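Local coordinates for pectate lyase (Erwinia chrysanthemi, PDB 1RU4), which cleaves pectate, the polygalacturonate of plant cell walls, by eliminative lysis (EC 4.2.2.2), probably with the help of calcium as in related lyases, at residues A[94-99]-A[122-127]; A[62-67]-A[100-105]; A[195-200]-A[221-226]. All blocks are in the same frame, centred on the assembly; numbering follows the deposited sequence.

From the N terminus, residues 62-67 come first, in the loop that joins strand 56-59 to strand 70-72. The chain goes once round the beta-helix and returns as 94-99, then runs straight on into 100-105. Interaction 2 closes that turn by setting 100-105 against 62-67. Interaction 1 closes the following turn, joining strands 92-95 and 122-125. The two cross along the chain and touch in space, where Tyr62 meets Ser97 and Pro99, and Phe98 meets Lys66 and Val104. Interaction 3 follows in series and closes a later turn, joining strands 197-199 and 221-223. Its centre is about 24 Å from that of interaction 1 and about 32 Å from that of interaction 2.

Interaction 1: A[94-99]-A[122-127]; sequences FDFSFP and VEVTRA
Arg126 NE and NH2 each bond one carboxylate oxygen of Asp95. NE makes the straighter bond, 2.8 Å from Arg126 NE to Asp95 OD1 at 167°, in the guanidinium plane and on the syn lone pair. The bond from Arg126 NH2 to Asp95 OD2, 3.0 Å, is more bent. Arg126 folds at chi3 (-64°), which turns this edge of the guanidinium to the carboxylate. Ser97 CA sits over one guanidinium face, and a water links Arg126 NH1 to Phe98 O. Asp95 OD1 also takes Ser97 N, 3.0 Å away, from above the carboxylate plane. This is an Asx turn.

Behind this pair, strands 92-95 and 122-125 run parallel in successive turns of the right-handed beta-helix. Phe94 N binds Glu123 O, Thr125 N binds Phe94 O, and Phe96 N reaches Thr125 O at 2.9 Å. Past the strands, Phe98 N binds Arg126 O. On the buried face, Val122 CG1 lies 3.5 Å from Phe94 CE1, and Val124 CG1 is 3.8 Å from Phe96 CE1. Phe110 of strand 110-112 packs on Phe96 and both valines.

One carboxylate oxygen thus closes the Asx turn and bonds the arginine of the next turn. The paired charges probably favour a carboxylate at Asp95.

Interaction 2: A[62-67]-A[100-105]; sequences YTQGKG and DSQWVQ
This is a surface contact between two loops of the parallel beta-helix, mostly van der Waals. Val104 packs on the backbone of Gly65 to Gly67, and Gln102 meets Tyr62 and Gln64. Residues 62-67 lie between strands 56-59 and 70-72. Residues 100-105 occupy the equivalent place one turn later, between strands 92-95 and 110-112. The buried surface is modest at 229 Å².

The first loop holds a type II beta turn from Thr63 to Lys66, closed by Lys66 N to Thr63 O at 3.1 Å. Gly65 takes the positive phi of this turn, 77°. Val104 points at the turn. With CG1 anti to the backbone N (chi1 169°) and CG2 beside that N, its two methyls spread along the facing backbone. Val104 CG2 lies 3.9 Å from Lys66 N, and Val104 CG1 is 4.0 Å from Gly67 N.

Farther along, the Gln102 chain crosses Tyr62 and Gln64 at about a right angle. The end of Gln64 also approaches the end of Gln102. The rings of Phe98 and Tyr62 meet edge-to-face, and Pro99 touches Tyr62 too. Val104 has a backbone hydrogen bond with Gly128 of the next turn.

Gln102 CG stands beside the ring hydroxyl, with 3.3 Å between it and Tyr62 OH.

Interaction 3: A[195-200]-A[221-226]; sequences GNRFVG and VIENSW
Arg197 and Glu223 form a salt bridge across two neighbouring parallel strands of the beta-helix, 197-199 and 221-223. The strand axes are 4.8 Å apart and only 2° from parallel. Arg197 NH2 donates to Glu223 OE1 at 2.9 Å, in the guanidinium plane but 33° out of the carboxylate plane, on the syn side. Arg197 is extended at chi2 and folds at chi3 (63°), which carries NH2 to the glutamate. A water accepts from Arg197 NE. It also lies within hydrogen-bonding distance of Glu223 OE1 and Phe198 O, but it has more acceptors in reach than protons to give.

The backbone bonds follow the parallel register. Phe198 N donates to Val221 O, and Phe198 O accepts from Glu223 N, both at 2.9 Å. Val221 N to Asn196 O is weak. Asn196 turns its amide away, to Gln192, Gly160 and Asn163.

Val199 CG2 lies alongside Glu223, 3.5 Å from Glu223 OE1. On the buried face, Phe198 CB meets Ile222 CG1 at 4.4 Å; Phe186 touches Phe198, and Ile260 touches Ile222.

At the strand ends, Glu223 O has two donors. Gly200 N reaches it across the contact at 3.0 Å. Ser225 OG, also hydrogen-bonded with Cys201 N, donates to Glu223 O at 2.9 Å from above the carbonyl plane.

Interaction 1: A[94-99]-A[122-127]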
ATOM      1  N   PHE A  94      -2.933 -13.653  -9.952  1.00  4.97           N
ATOM      2  CA  PHE A  94      -3.750 -14.720  -9.377  1.00  5.66           C
ATOM      3  C   PHE A  94      -5.198 -14.251  -9.290  1.00  5.86           C
ATOM      4  O   PHE A  94      -5.530 -13.359  -8.503  1.00  5.52           O
ATOM      5  CB  PHE A  94      -3.223 -15.121  -7.995  1.00  6.01           C
ATOM      6  CG  PHE A  94      -1.901 -15.840  -8.040  1.00  6.62           C
ATOM      7  CD1 PHE A  94      -0.731 -15.153  -8.348  1.00  7.29           C
ATOM      8  CD2 PHE A  94      -1.830 -17.210  -7.794  1.00  7.23           C
ATOM      9  CE1 PHE A  94       0.492 -15.818  -8.414  1.00  6.75           C
ATOM     10  CE2 PHE A  94      -0.610 -17.885  -7.856  1.00  7.17           C
ATOM     11  CZ  PHE A  94       0.554 -17.186  -8.168  1.00  8.16           C
ATOM     12  N   ASP A  95      -6.042 -14.844 -10.132  1.00  4.75           N
ATOM     13  CA  ASP A  95      -7.450 -14.474 -10.244  1.00  5.36           C
ATOM     14  C   ASP A  95      -8.316 -15.503  -9.524  1.00  5.73           C
ATOM     15  O   ASP A  95      -8.425 -16.647  -9.963  1.00  6.54           O
ATOM     16  CB  ASP A  95      -7.828 -14.406 -11.731  1.00  5.45           C
ATOM     17  CG  ASP A  95      -9.241 -13.899 -11.970  1.00  7.58           C
ATOM     18  OD1 ASP A  95      -9.960 -13.582 -11.003  1.00  7.09           O
ATOM     19  OD2 ASP A  95      -9.629 -13.810 -13.154  1.00 10.68           O
ATOM     20  N   PHE A  96      -8.941 -15.079  -8.428  1.00  5.59           N
ATOM     21  CA  PHE A  96      -9.772 -15.972  -7.624  1.00  5.31           C
ATOM     22  C   PHE A  96     -11.223 -16.101  -8.089  1.00  5.66           C
ATOM     23  O   PHE A  96     -12.047 -16.741  -7.432  1.00  5.72           O
ATOM     24  CB  PHE A  96      -9.655 -15.612  -6.142  1.00  5.68           C
ATOM     25  CG  PHE A  96      -8.318 -15.974  -5.550  1.00  5.26           C
ATOM     26  CD1 PHE A  96      -7.216 -15.135  -5.714  1.00  4.75           C
ATOM     27  CD2 PHE A  96      -8.148 -17.179  -4.872  1.00  5.33           C
ATOM     28  CE1 PHE A  96      -5.964 -15.495  -5.215  1.00  5.01           C
ATOM     29  CE2 PHE A  96      -6.902 -17.547  -4.370  1.00  5.07           C
ATOM     30  CZ  PHE A  96      -5.808 -16.705  -4.542  1.00  5.09           C
ATOM     31  N   SER A  97     -11.522 -15.463  -9.219  1.00  5.44           N
ATOM     32  CA  SER A  97     -12.762 -15.675  -9.969  1.00  6.10           C
ATOM     33  C   SER A  97     -14.128 -15.352  -9.358  1.00  6.77           C
ATOM     34  O   SER A  97     -15.153 -15.767  -9.907  1.00  6.90           O
ATOM     35  CB  SER A  97     -12.787 -17.115 -10.495  1.00  7.94           C
ATOM     36  OG  SER A  97     -11.598 -17.427 -11.200  1.00  7.76           O
ATOM     37  N   PHE A  98     -14.172 -14.612  -8.257  1.00  6.47           N
ATOM     38  CA  PHE A  98     -15.464 -14.288  -7.655  1.00  5.53           C
ATOM     39  C   PHE A  98     -16.288 -13.296  -8.466  1.00  5.81           C
ATOM     40  O   PHE A  98     -15.759 -12.301  -8.965  1.00  5.49           O
ATOM     41  CB  PHE A  98     -15.285 -13.726  -6.241  1.00  5.14           C
ATOM     42  CG  PHE A  98     -15.322 -14.770  -5.170  1.00  4.71           C
ATOM     43  CD1 PHE A  98     -14.223 -15.587  -4.940  1.00  5.63           C
ATOM     44  CD2 PHE A  98     -16.469 -14.949  -4.399  1.00  6.75           C
ATOM     45  CE1 PHE A  98     -14.263 -16.574  -3.958  1.00  6.21           C
ATOM     46  CE2 PHE A  98     -16.520 -15.932  -3.415  1.00  6.62           C
ATOM     47  CZ  PHE A  98     -15.413 -16.747  -3.194  1.00  4.79           C
ATOM     48  N   PRO A  99     -17.586 -13.589  -8.671  1.00  5.90           N
ATOM     49  CA  PRO A  99     -18.438 -12.667  -9.426  1.00  6.18           C
ATOM     50  C   PRO A  99     -18.525 -11.380  -8.606  1.00  5.28           C
ATOM     51  O   PRO A  99     -18.274 -11.391  -7.395  1.00  6.37           O
ATOM     52  CB  PRO A  99     -19.784 -13.392  -9.447  1.00  7.77           C
ATOM     53  CG  PRO A  99     -19.389 -14.827  -9.464  1.00  6.53           C
ATOM     54  CD  PRO A  99     -18.289 -14.857  -8.419  1.00  7.24           C
ATOM     55  N   VAL A 122       3.788 -10.096  -8.214  1.00  5.15           N
ATOM     56  CA  VAL A 122       2.574 -10.905  -8.124  1.00  4.97           C
ATOM     57  C   VAL A 122       1.356 -10.039  -7.790  1.00  3.89           C
ATOM     58  O   VAL A 122       1.467  -9.058  -7.057  1.00  5.60           O
ATOM     59  CB  VAL A 122       2.746 -11.995  -7.037  1.00  6.03           C
ATOM     60  CG1 VAL A 122       1.468 -12.795  -6.858  1.00 10.68           C
ATOM     61  CG2 VAL A 122       3.910 -12.916  -7.399  1.00  8.83           C
ATOM     62  N   GLU A 123       0.203 -10.393  -8.358  1.00  2.69           N
ATOM     63  CA  GLU A 123      -1.047  -9.679  -8.093  1.00  4.94           C
ATOM     64  C   GLU A 123      -2.147 -10.627  -7.631  1.00  4.59           C
ATOM     65  O   GLU A 123      -2.157 -11.802  -7.993  1.00  5.96           O
ATOM     66  CB  GLU A 123      -1.533  -8.940  -9.346  1.00  6.14           C
ATOM     67  CG  GLU A 123      -0.548  -7.927  -9.915  1.00  8.59           C
ATOM     68  CD  GLU A 123      -1.131  -7.085 -11.045  1.00  9.21           C
ATOM     69  OE1 GLU A 123      -2.303  -7.290 -11.433  1.00 10.19           O
ATOM     70  OE2 GLU A 123      -0.407  -6.204 -11.549  1.00 13.22           O
ATOM     71  N   VAL A 124      -3.066 -10.104  -6.824  1.00  4.82           N
ATOM     72  CA  VAL A 124      -4.238 -10.858  -6.378  1.00  4.29           C
ATOM     73  C   VAL A 124      -5.479 -10.060  -6.765  1.00  4.59           C
ATOM     74  O   VAL A 124      -5.584  -8.868  -6.456  1.00  5.34           O
ATOM     75  CB  VAL A 124      -4.252 -11.078  -4.844  1.00  3.50           C
ATOM     76  CG1 VAL A 124      -5.535 -11.800  -4.424  1.00  3.69           C
ATOM     77  CG2 VAL A 124      -3.039 -11.883  -4.413  1.00  4.56           C
ATOM     78  N   THR A 125      -6.411 -10.721  -7.443  1.00  3.25           N
ATOM     79  CA  THR A 125      -7.644 -10.075  -7.876  1.00  4.93           C
ATOM     80  C   THR A 125      -8.842 -11.015  -7.751  1.00  4.66           C
ATOM     81  O   THR A 125      -8.698 -12.238  -7.810  1.00  4.87           O
ATOM     82  CB  THR A 125      -7.518  -9.545  -9.337  1.00  5.35           C
ATOM     83  OG1 THR A 125      -8.636  -8.702  -9.644  1.00  5.90           O
ATOM     84  CG2 THR A 125      -7.466 -10.696 -10.339  1.00  5.17           C
ATOM     85  N   ARG A 126     -10.013 -10.419  -7.541  1.00  3.31           N
ATOM     86  CA  ARG A 126     -11.291 -11.124  -7.416  1.00  4.04           C
ATOM     87  C   ARG A 126     -11.361 -12.176  -6.310  1.00  3.66           C
ATOM     88  O   ARG A 126     -12.050 -13.192  -6.443  1.00  4.35           O
ATOM     89  CB  ARG A 126     -11.735 -11.706  -8.768  1.00  4.18           C
ATOM     90  CG  ARG A 126     -11.876 -10.646  -9.856  1.00  5.58           C
ATOM     91  CD  ARG A 126     -12.833 -11.069 -10.960  1.00  5.47           C
ATOM     92  NE  ARG A 126     -12.373 -12.243 -11.697  1.00  6.07           N
ATOM     93  CZ  ARG A 126     -13.095 -12.874 -12.618  1.00  6.49           C
ATOM     94  NH1 ARG A 126     -14.316 -12.451 -12.917  1.00  9.39           N
ATOM     95  NH2 ARG A 126     -12.584 -13.915 -13.260  1.00  8.21           N
ATOM     96  N   ALA A 127     -10.654 -11.920  -5.211  1.00  4.08           N
ATOM     97  CA  ALA A 127     -10.731 -12.771  -4.027  1.00  4.51           C
ATOM     98  C   ALA A 127     -12.104 -12.587  -3.378  1.00  5.68           C
ATOM     99  O   ALA A 127     -12.715 -11.522  -3.500  1.00  5.83           O
ATOM    100  CB  ALA A 127      -9.626 -12.410  -3.039  1.00  3.79           C
TER
HETATM  101  O   HOH W   1     -16.270 -10.838 -11.426  1.00 13.23           O

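Interaction 2: A[62-67]-A[100-105]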
ATOM      1  N   TYR A  62     -13.894 -20.725  -9.093  1.00  9.05           N
ATOM      2  CA  TYR A  62     -14.869 -20.242  -8.126  1.00  8.77           C
ATOM      3  C   TYR A  62     -16.046 -21.210  -8.040  1.00 10.02           C
ATOM      4  O   TYR A  62     -16.489 -21.754  -9.053  1.00 11.28           O
ATOM      5  CB  TYR A  62     -15.364 -18.848  -8.538  1.00  9.27           C
ATOM      6  CG  TYR A  62     -16.752 -18.491  -8.043  1.00 10.45           C
ATOM      7  CD1 TYR A  62     -16.952 -18.005  -6.753  1.00  9.64           C
ATOM      8  CD2 TYR A  62     -17.867 -18.640  -8.871  1.00  9.72           C
ATOM      9  CE1 TYR A  62     -18.228 -17.674  -6.297  1.00  9.03           C
ATOM     10  CE2 TYR A  62     -19.143 -18.315  -8.425  1.00 10.91           C
ATOM     11  CZ  TYR A  62     -19.316 -17.830  -7.139  1.00 11.07           C
ATOM     12  OH  TYR A  62     -20.577 -17.488  -6.702  1.00 13.57           O
ATOM     13  N   THR A  63     -16.529 -21.425  -6.820  1.00  9.65           N
ATOM     14  CA  THR A  63     -17.716 -22.237  -6.571  1.00 11.51           C
ATOM     15  C   THR A  63     -18.587 -21.451  -5.595  1.00 11.09           C
ATOM     16  O   THR A  63     -18.129 -21.074  -4.516  1.00 11.28           O
ATOM     17  CB  THR A  63     -17.360 -23.604  -5.949  1.00 14.11           C
ATOM     18  OG1 THR A  63     -16.483 -24.320  -6.828  1.00 16.68           O
ATOM     19  CG2 THR A  63     -18.622 -24.432  -5.726  1.00 14.10           C
ATOM     20  N   GLN A  64     -19.833 -21.195  -5.987  1.00 11.30           N
ATOM     21  CA  GLN A  64     -20.757 -20.389  -5.189  1.00 12.29           C
ATOM     22  C   GLN A  64     -20.852 -20.855  -3.737  1.00 11.40           C
ATOM     23  O   GLN A  64     -21.047 -22.042  -3.463  1.00 12.62           O
ATOM     24  CB  GLN A  64     -22.148 -20.389  -5.842  1.00 13.65           C
ATOM     25  CG  GLN A  64     -23.041 -19.193  -5.489  1.00 17.49           C
ATOM     26  CD  GLN A  64     -23.609 -19.248  -4.082  1.00 19.66           C
ATOM     27  OE1 GLN A  64     -23.625 -18.244  -3.368  1.00 22.09           O
ATOM     28  NE2 GLN A  64     -24.091 -20.420  -3.681  1.00 19.39           N
ATOM     29  N   GLY A  65     -20.684 -19.909  -2.814  1.00 11.05           N
ATOM     30  CA  GLY A  65     -20.799 -20.202  -1.396  1.00 10.48           C
ATOM     31  C   GLY A  65     -19.615 -20.906  -0.756  1.00  8.92           C
ATOM     32  O   GLY A  65     -19.708 -21.350   0.387  1.00 10.40           O
ATOM     33  N   LYS A  66     -18.502 -21.011  -1.478  1.00 10.32           N
ATOM     34  CA  LYS A  66     -17.314 -21.682  -0.957  1.00 10.31           C
ATOM     35  C   LYS A  66     -16.053 -20.846  -1.152  1.00 10.13           C
ATOM     36  O   LYS A  66     -15.892 -20.183  -2.178  1.00 11.81           O
ATOM     37  CB  LYS A  66     -17.128 -23.043  -1.634  1.00 13.06           C
ATOM     38  CG  LYS A  66     -18.279 -24.010  -1.409  1.00 18.26           C
ATOM     39  CD  LYS A  66     -18.015 -25.350  -2.071  1.00 23.01           C
ATOM     40  CE  LYS A  66     -19.196 -26.293  -1.889  1.00 24.69           C
ATOM     41  NZ  LYS A  66     -18.959 -27.612  -2.540  1.00 28.03           N
ATOM     42  N   GLY A  67     -15.170 -20.875  -0.156  1.00  8.49           N
ATOM     43  CA  GLY A  67     -13.906 -20.163  -0.260  1.00  6.58           C
ATOM     44  C   GLY A  67     -12.907 -20.921  -1.117  1.00  7.47           C
ATOM     45  O   GLY A  67     -12.997 -22.145  -1.238  1.00  9.47           O
ATOM     46  N   ASP A 100     -18.885 -10.281  -9.254  1.00  7.09           N
ATOM     47  CA  ASP A 100     -18.927  -8.980  -8.588  1.00  8.06           C
ATOM     48  C   ASP A 100     -19.834  -8.909  -7.359  1.00  9.00           C
ATOM     49  O   ASP A 100     -19.504  -8.242  -6.380  1.00 10.56           O
ATOM     50  CB  ASP A 100     -19.313  -7.889  -9.593  1.00  9.48           C
ATOM     51  CG  ASP A 100     -18.267  -7.692 -10.681  1.00 12.98           C
ATOM     52  OD1 ASP A 100     -18.534  -6.919 -11.623  1.00 16.52           O
ATOM     53  OD2 ASP A 100     -17.179  -8.302 -10.598  1.00 14.98           O
ATOM     54  N   SER A 101     -20.957  -9.618  -7.402  1.00 10.07           N
ATOM     55  CA  SER A 101     -21.936  -9.576  -6.315  1.00 10.99           C
ATOM     56  C   SER A 101     -21.676 -10.576  -5.190  1.00 11.14           C
ATOM     57  O   SER A 101     -22.285 -10.487  -4.123  1.00 11.85           O
ATOM     58  CB  SER A 101     -23.340  -9.807  -6.879  1.00 12.69           C
ATOM     59  OG  SER A 101     -23.431 -11.083  -7.490  1.00 17.85           O
ATOM     60  N   GLN A 102     -20.770 -11.521  -5.429  1.00  8.30           N
ATOM     61  CA  GLN A 102     -20.507 -12.590  -4.470  1.00  8.33           C
ATOM     62  C   GLN A 102     -19.304 -12.340  -3.570  1.00  7.94           C
ATOM     63  O   GLN A 102     -18.342 -11.687  -3.964  1.00  8.41           O
ATOM     64  CB  GLN A 102     -20.316 -13.916  -5.209  1.00 10.71           C
ATOM     65  CG  GLN A 102     -21.520 -14.367  -6.022  1.00 11.91           C
ATOM     66  CD  GLN A 102     -22.704 -14.757  -5.158  1.00 13.24           C
ATOM     67  OE1 GLN A 102     -22.562 -15.494  -4.183  1.00 14.40           O
ATOM     68  NE2 GLN A 102     -23.885 -14.268  -5.518  1.00 18.24           N
ATOM     69  N   TRP A 103     -19.371 -12.888  -2.360  1.00  6.53           N
ATOM     70  CA  TRP A 103     -18.275 -12.822  -1.399  1.00  6.03           C
ATOM     71  C   TRP A 103     -18.466 -13.918  -0.353  1.00  7.16           C
ATOM     72  O   TRP A 103     -19.590 -14.382  -0.122  1.00  6.31           O
ATOM     73  CB  TRP A 103     -18.214 -11.445  -0.722  1.00  7.79           C
ATOM     74  CG  TRP A 103     -19.434 -11.113   0.086  1.00  9.49           C
ATOM     75  CD1 TRP A 103     -20.610 -10.593  -0.378  1.00 12.18           C
ATOM     76  CD2 TRP A 103     -19.614 -11.317   1.492  1.00 11.53           C
ATOM     77  NE1 TRP A 103     -21.510 -10.465   0.649  1.00 12.72           N
ATOM     78  CE2 TRP A 103     -20.927 -10.902   1.808  1.00 10.45           C
ATOM     79  CE3 TRP A 103     -18.794 -11.810   2.515  1.00 10.73           C
ATOM     80  CZ2 TRP A 103     -21.441 -10.969   3.108  1.00 12.24           C
ATOM     81  CZ3 TRP A 103     -19.306 -11.876   3.808  1.00 12.52           C
ATOM     82  CH2 TRP A 103     -20.619 -11.456   4.091  1.00 12.41           C
ATOM     83  N   VAL A 104     -17.359 -14.352   0.244  1.00  6.32           N
ATOM     84  CA  VAL A 104     -17.372 -15.384   1.276  1.00  6.06           C
ATOM     85  C   VAL A 104     -16.508 -14.938   2.454  1.00  6.34           C
ATOM     86  O   VAL A 104     -15.345 -14.561   2.284  1.00  6.21           O
ATOM     87  CB  VAL A 104     -16.845 -16.748   0.736  1.00  4.90           C
ATOM     88  CG1 VAL A 104     -16.609 -17.727   1.887  1.00  6.78           C
ATOM     89  CG2 VAL A 104     -17.838 -17.348  -0.253  1.00  6.07           C
ATOM     90  N   GLN A 105     -17.096 -14.970   3.648  1.00  6.10           N
ATOM     91  CA  GLN A 105     -16.402 -14.597   4.876  1.00  5.70           C
ATOM     92  C   GLN A 105     -15.095 -15.379   5.012  1.00  6.80           C
ATOM     93  O   GLN A 105     -15.083 -16.608   4.923  1.00  6.12           O
ATOM     94  CB  GLN A 105     -17.300 -14.875   6.086  1.00  6.23           C
ATOM     95  CG  GLN A 105     -16.731 -14.404   7.423  1.00  5.33           C
ATOM     96  CD  GLN A 105     -16.817 -12.901   7.602  1.00  6.21           C
ATOM     97  OE1 GLN A 105     -17.749 -12.260   7.117  1.00  8.50           O
ATOM     98  NE2 GLN A 105     -15.849 -12.332   8.312  1.00  8.17           N
TER

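Interaction 3: A[195-200]-A[221-226]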
ATOM      1  N   GLY A 195       6.262  -3.074  13.903  1.00  7.03           N
ATOM      2  CA  GLY A 195       7.214  -3.090  12.802  1.00  7.37           C
ATOM      3  C   GLY A 195       6.738  -3.141  11.363  1.00  6.96           C
ATOM      4  O   GLY A 195       7.568  -3.274  10.464  1.00  7.10           O
ATOM      5  N   ASN A 196       5.435  -3.026  11.125  1.00  6.79           N
ATOM      6  CA  ASN A 196       4.922  -3.050   9.757  1.00  6.90           C
ATOM      7  C   ASN A 196       5.175  -1.726   9.036  1.00  7.11           C
ATOM      8  O   ASN A 196       4.960  -0.650   9.601  1.00  7.10           O
ATOM      9  CB  ASN A 196       3.439  -3.424   9.753  1.00  6.28           C
ATOM     10  CG  ASN A 196       3.197  -4.822  10.301  1.00  5.67           C
ATOM     11  OD1 ASN A 196       3.834  -5.785   9.871  1.00  5.11           O
ATOM     12  ND2 ASN A 196       2.288  -4.937  11.262  1.00  6.02           N
ATOM     13  N   ARG A 197       5.665  -1.815   7.800  1.00  6.43           N
ATOM     14  CA  ARG A 197       6.079  -0.637   7.032  1.00  8.40           C
ATOM     15  C   ARG A 197       5.612  -0.669   5.583  1.00  7.42           C
ATOM     16  O   ARG A 197       5.548  -1.731   4.967  1.00  6.98           O
ATOM     17  CB  ARG A 197       7.606  -0.519   7.033  1.00 12.71           C
ATOM     18  CG  ARG A 197       8.240  -0.360   8.399  1.00 16.17           C
ATOM     19  CD  ARG A 197       9.750  -0.260   8.276  1.00 20.45           C
ATOM     20  NE  ARG A 197      10.160   0.918   7.515  1.00 23.64           N
ATOM     21  CZ  ARG A 197      11.403   1.388   7.478  1.00 25.26           C
ATOM     22  NH1 ARG A 197      12.368   0.782   8.159  1.00 26.94           N
ATOM     23  NH2 ARG A 197      11.683   2.473   6.767  1.00 26.21           N
ATOM     24  N   PHE A 198       5.337   0.517   5.041  1.00  4.57           N
ATOM     25  CA  PHE A 198       4.915   0.691   3.650  1.00  4.77           C
ATOM     26  C   PHE A 198       5.785   1.763   2.995  1.00  4.63           C
ATOM     27  O   PHE A 198       5.923   2.866   3.527  1.00  6.52           O
ATOM     28  CB  PHE A 198       3.445   1.122   3.591  1.00  3.84           C
ATOM     29  CG  PHE A 198       2.492   0.094   4.124  1.00  5.20           C
ATOM     30  CD1 PHE A 198       2.361  -0.107   5.493  1.00  5.57           C
ATOM     31  CD2 PHE A 198       1.748  -0.698   3.256  1.00  6.25           C
ATOM     32  CE1 PHE A 198       1.506  -1.086   5.990  1.00  7.55           C
ATOM     33  CE2 PHE A 198       0.890  -1.682   3.745  1.00  7.03           C
ATOM     34  CZ  PHE A 198       0.770  -1.877   5.113  1.00  7.33           C
ATOM     35  N   VAL A 199       6.379   1.437   1.848  1.00  4.02           N
ATOM     36  CA  VAL A 199       7.245   2.382   1.139  1.00  4.24           C
ATOM     37  C   VAL A 199       6.975   2.353  -0.367  1.00  4.35           C
ATOM     38  O   VAL A 199       6.939   1.285  -0.975  1.00  5.38           O
ATOM     39  CB  VAL A 199       8.750   2.075   1.380  1.00  5.78           C
ATOM     40  CG1 VAL A 199       9.619   3.157   0.762  1.00  8.26           C
ATOM     41  CG2 VAL A 199       9.044   1.944   2.865  1.00 10.24           C
ATOM     42  N   GLY A 200       6.786   3.535  -0.954  1.00  3.84           N
ATOM     43  CA  GLY A 200       6.550   3.645  -2.385  1.00  3.55           C
ATOM     44  C   GLY A 200       5.255   3.022  -2.875  1.00  4.28           C
ATOM     45  O   GLY A 200       5.140   2.663  -4.046  1.00  4.63           O
ATOM     46  N   VAL A 221       4.855   2.789   9.876  1.00  3.86           N
ATOM     47  CA  VAL A 221       5.623   3.780   9.128  1.00  4.53           C
ATOM     48  C   VAL A 221       5.218   3.735   7.656  1.00  4.57           C
ATOM     49  O   VAL A 221       5.205   2.666   7.044  1.00  5.93           O
ATOM     50  CB  VAL A 221       7.146   3.519   9.250  1.00  5.37           C
ATOM     51  CG1 VAL A 221       7.929   4.553   8.453  1.00  6.74           C
ATOM     52  CG2 VAL A 221       7.571   3.558  10.713  1.00  7.70           C
ATOM     53  N   ILE A 222       4.855   4.897   7.112  1.00  3.19           N
ATOM     54  CA  ILE A 222       4.462   5.027   5.706  1.00  4.22           C
ATOM     55  C   ILE A 222       5.356   6.085   5.055  1.00  4.61           C
ATOM     56  O   ILE A 222       5.420   7.226   5.516  1.00  4.95           O
ATOM     57  CB  ILE A 222       2.973   5.449   5.570  1.00  2.58           C
ATOM     58  CG1 ILE A 222       2.064   4.393   6.210  1.00  4.22           C
ATOM     59  CG2 ILE A 222       2.608   5.639   4.092  1.00  4.56           C
ATOM     60  CD1 ILE A 222       0.612   4.809   6.315  1.00  4.69           C
ATOM     61  N   GLU A 223       6.054   5.695   3.991  1.00  3.60           N
ATOM     62  CA  GLU A 223       6.999   6.589   3.318  1.00  4.89           C
ATOM     63  C   GLU A 223       6.808   6.585   1.808  1.00  4.11           C
ATOM     64  O   GLU A 223       6.507   5.549   1.216  1.00  5.14           O
ATOM     65  CB  GLU A 223       8.439   6.170   3.643  1.00  7.61           C
ATOM     66  CG  GLU A 223       8.788   6.224   5.128  1.00  9.94           C
ATOM     67  CD  GLU A 223      10.098   5.528   5.461  1.00 12.32           C
ATOM     68  OE1 GLU A 223      10.311   4.388   4.996  1.00 12.63           O
ATOM     69  OE2 GLU A 223      10.909   6.112   6.210  1.00 14.21           O
ATOM     70  N   ASN A 224       6.968   7.758   1.196  1.00  4.07           N
ATOM     71  CA  ASN A 224       6.910   7.909  -0.259  1.00  5.22           C
ATOM     72  C   ASN A 224       5.719   7.206  -0.910  1.00  5.84           C
ATOM     73  O   ASN A 224       5.862   6.569  -1.953  1.00  6.28           O
ATOM     74  CB  ASN A 224       8.221   7.410  -0.881  1.00  8.31           C
ATOM     75  CG  ASN A 224       9.419   8.247  -0.467  1.00 13.64           C
ATOM     76  OD1 ASN A 224       9.912   9.067  -1.241  1.00 20.10           O
ATOM     77  ND2 ASN A 224       9.889   8.050   0.762  1.00 16.98           N
ATOM     78  N   SER A 225       4.543   7.351  -0.303  1.00  4.13           N
ATOM     79  CA  SER A 225       3.343   6.666  -0.776  1.00  4.09           C
ATOM     80  C   SER A 225       2.215   7.612  -1.200  1.00  4.73           C
ATOM     81  O   SER A 225       2.253   8.809  -0.911  1.00  5.67           O
ATOM     82  CB  SER A 225       2.852   5.683   0.291  1.00  4.42           C
ATOM     83  OG  SER A 225       3.816   4.661   0.522  1.00  4.34           O
ATOM     84  N   TRP A 226       1.228   7.062  -1.908  1.00  3.33           N
ATOM     85  CA  TRP A 226       0.106   7.835  -2.443  1.00  3.70           C
ATOM     86  C   TRP A 226      -1.236   7.241  -2.029  1.00  4.12           C
ATOM     87  O   TRP A 226      -1.402   6.024  -2.007  1.00  4.66           O
ATOM     88  CB  TRP A 226       0.144   7.848  -3.979  1.00  2.75           C
ATOM     89  CG  TRP A 226       1.333   8.519  -4.604  1.00  4.42           C
ATOM     90  CD1 TRP A 226       2.653   8.213  -4.412  1.00  4.98           C
ATOM     91  CD2 TRP A 226       1.306   9.593  -5.552  1.00  4.57           C
ATOM     92  NE1 TRP A 226       3.448   9.033  -5.183  1.00  7.22           N
ATOM     93  CE2 TRP A 226       2.646   9.889  -5.891  1.00  4.91           C
ATOM     94  CE3 TRP A 226       0.278  10.335  -6.152  1.00  5.40           C
ATOM     95  CZ2 TRP A 226       2.984  10.897  -6.801  1.00  4.64           C
ATOM     96  CZ3 TRP A 226       0.616  11.337  -7.058  1.00  3.54           C
ATOM     97  CH2 TRP A 226       1.959  11.609  -7.372  1.00  5.89           C
TER
HETATM   98  O   HOH W   2       8.135   2.548   5.750  1.00 29.69           O